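Local coordinates for putative glucosidase lplD, ALPHA-GALACTURONIDASE (Bacillus subtilis, PDB 3FEF), which hydrolyses alpha-1,4-linked di-galacturonate, releasing alpha-D-galacturonate, with the help of NAD(+) and a manganese ion, at residues I6-I11 / I78-I83. Numbering follows the deposited sequence.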
loop_
_atom_site.group_PDB
_atom_site.type_symbol
_atom_site.label_atom_id
_atom_site.label_comp_id
_atom_site.label_asym_id
_atom_site.label_seq_id
_atom_site.Cartn_x
_atom_site.Cartn_y
_atom_site.Cartn_z
ATOM N N ILE A 6 -37.606 1.325 -17.685
ATOM C CA ILE A 6 -36.330 0.721 -17.338
ATOM C C ILE A 6 -36.060 -0.416 -18.298
ATOM O O ILE A 6 -36.991 -1.094 -18.737
ATOM C CB ILE A 6 -36.365 0.144 -15.912
ATOM C CG1 ILE A 6 -36.613 1.276 -14.911
ATOM C CG2 ILE A 6 -35.085 -0.635 -15.613
ATOM C CD1 ILE A 6 -35.700 2.456 -15.152
ATOM N N LYS A 7 -34.792 -0.638 -18.621
ATOM C CA LYS A 7 -34.458 -1.727 -19.526
ATOM C C LYS A 7 -33.401 -2.668 -18.956
ATOM O O LYS A 7 -32.293 -2.257 -18.614
ATOM C CB LYS A 7 -34.031 -1.185 -20.888
ATOM C CG LYS A 7 -33.143 -2.127 -21.656
ATOM C CD LYS A 7 -33.816 -2.694 -22.885
ATOM C CE LYS A 7 -32.913 -3.686 -23.600
ATOM N NZ LYS A 7 -32.073 -3.096 -24.685
ATOM N N ILE A 8 -33.773 -3.934 -18.851
ATOM C CA ILE A 8 -32.896 -4.961 -18.337
ATOM C C ILE A 8 -32.463 -5.889 -19.472
ATOM O O ILE A 8 -33.292 -6.415 -20.220
ATOM C CB ILE A 8 -33.620 -5.776 -17.266
ATOM C CG1 ILE A 8 -34.007 -4.892 -16.077
ATOM C CG2 ILE A 8 -32.753 -6.942 -16.790
ATOM C CD1 ILE A 8 -34.953 -5.600 -15.073
ATOM N N ALA A 9 -31.159 -6.058 -19.633
ATOM C CA ALA A 9 -30.654 -7.051 -20.557
ATOM C C ALA A 9 -30.372 -8.298 -19.734
ATOM O O ALA A 9 -29.758 -8.228 -18.672
ATOM C CB ALA A 9 -29.406 -6.563 -21.232
ATOM N N TYR A 10 -30.845 -9.441 -20.204
ATOM C CA TYR A 10 -30.627 -10.678 -19.476
ATOM C C TYR A 10 -29.821 -11.662 -20.307
ATOM O O TYR A 10 -30.340 -12.214 -21.271
ATOM C CB TYR A 10 -31.948 -11.324 -19.097
ATOM C CG TYR A 10 -31.756 -12.294 -17.977
ATOM C CD1 TYR A 10 -32.220 -12.006 -16.715
ATOM C CD2 TYR A 10 -31.033 -13.460 -18.162
ATOM C CE1 TYR A 10 -32.020 -12.872 -15.669
ATOM C CE2 TYR A 10 -30.829 -14.333 -17.122
ATOM C CZ TYR A 10 -31.322 -14.024 -15.873
ATOM O OH TYR A 10 -31.125 -14.877 -14.826
ATOM N N ILE A 11 -28.564 -11.885 -19.919
ATOM C CA ILE A 11 -27.691 -12.834 -20.595
ATOM C C ILE A 11 -27.751 -14.200 -19.909
ATOM O O ILE A 11 -27.367 -14.358 -18.745
ATOM C CB ILE A 11 -26.245 -12.320 -20.646
ATOM C CG1 ILE A 11 -26.212 -10.938 -21.286
ATOM C CG2 ILE A 11 -25.365 -13.304 -21.403
ATOM C CD1 ILE A 11 -24.887 -10.239 -21.183
ATOM N N ILE A 78 -29.609 -2.171 -16.810
ATOM C CA ILE A 78 -29.130 -3.235 -15.957
ATOM C C ILE A 78 -28.785 -4.404 -16.862
ATOM O O ILE A 78 -29.484 -4.638 -17.852
ATOM C CB ILE A 78 -30.231 -3.679 -14.968
ATOM C CG1 ILE A 78 -30.674 -2.493 -14.094
ATOM C CG2 ILE A 78 -29.770 -4.852 -14.140
ATOM C CD1 ILE A 78 -29.596 -1.950 -13.162
ATOM N N VAL A 79 -27.690 -5.099 -16.543
ATOM C CA VAL A 79 -27.301 -6.345 -17.230
ATOM C C VAL A 79 -27.153 -7.455 -16.199
ATOM O O VAL A 79 -26.350 -7.360 -15.262
ATOM C CB VAL A 79 -25.981 -6.200 -18.053
ATOM C CG1 VAL A 79 -25.690 -7.470 -18.820
ATOM C CG2 VAL A 79 -26.092 -5.040 -19.037
ATOM N N ILE A 80 -27.957 -8.498 -16.359
ATOM C CA ILE A 80 -27.893 -9.646 -15.492
ATOM C C ILE A 80 -27.263 -10.781 -16.276
ATOM O O ILE A 80 -27.594 -10.999 -17.449
ATOM C CB ILE A 80 -29.301 -10.060 -15.066
ATOM C CG1 ILE A 80 -29.974 -8.902 -14.318
ATOM C CG2 ILE A 80 -29.267 -11.362 -14.249
ATOM C CD1 ILE A 80 -31.404 -9.172 -14.036
ATOM N N ILE A 81 -26.343 -11.493 -15.634
ATOM C CA ILE A 81 -25.674 -12.613 -16.274
ATOM C C ILE A 81 -25.841 -13.870 -15.445
ATOM O O ILE A 81 -25.413 -13.941 -14.278
ATOM C CB ILE A 81 -24.161 -12.374 -16.461
ATOM C CG1 ILE A 81 -23.915 -10.999 -17.084
ATOM C CG2 ILE A 81 -23.551 -13.510 -17.303
ATOM C CD1 ILE A 81 -22.431 -10.570 -17.050
ATOM N N SER A 82 -26.456 -14.862 -16.068
ATOM C CA SER A 82 -26.643 -16.141 -15.450
ATOM C C SER A 82 -26.564 -17.228 -16.504
ATOM O O SER A 82 -27.592 -17.691 -17.002
ATOM C CB SER A 82 -28.015 -16.171 -14.798
ATOM O OG SER A 82 -28.394 -17.494 -14.577
ATOM N N ILE A 83 -25.349 -17.612 -16.871
ATOM C CA ILE A 83 -25.147 -18.630 -17.895
ATOM C C ILE A 83 -24.409 -19.825 -17.335
ATOM O O ILE A 83 -23.848 -19.778 -16.235
ATOM C CB ILE A 83 -24.301 -18.115 -19.059
ATOM C CG1 ILE A 83 -22.931 -17.672 -18.551
ATOM C CG2 ILE A 83 -25.020 -16.987 -19.819
ATOM C CD1 ILE A 83 -22.040 -17.193 -19.639
#
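I8 to I11 pair in parallel with I78 to I81, the short strand axes approaching to 4.7 Å at an angle of 22°, and five backbone hydrogen bonds run from I78 N to K7 O at one end to S82 N and I11 O (2.9 Å) at the other. A9 and I11 line one face of the sheet with V79 and I81; I8, Y10, I78 and I80 line the other. On that second face Y10 reaches across to I80. With CG anti to the backbone N (chi1 -160°), the ring leans toward strand 78-81 and lies along the flank of I80's side chain, whose CB sits over one ring face, 4.2 Å from the centroid, in a CH-pi contact. I80 CG2 presses on Y10 CE1 at 3.4 Å, and Y10 OH reaches S82 CB at 3.4 Å, just beyond the end of the strand. W18, A19 and L22 of helix 18-28 also touch Y10, so the tyrosine joins sheet to helix. A serine in place of Y10 would probably uncover I80 and open a gap beneath that helix. I80 CD1 turns back to I8 CG2 at 3.8 Å, continuing the apolar row. On the opposite face, the one lined by A9 and I11, I11 CD1 meets V79 CG1 at 3.7 Å, and helix 112-136 packs against I81 and I83. First and fourth in a sheet of order 3-2-1-4-5-6, this central pair illustrates the Rossmann principle: a crossover from the sheet's edge sets strand four beside strand one; consistent with this, 6-11 belongs to the NAD(+)-binding region inferred from relatives.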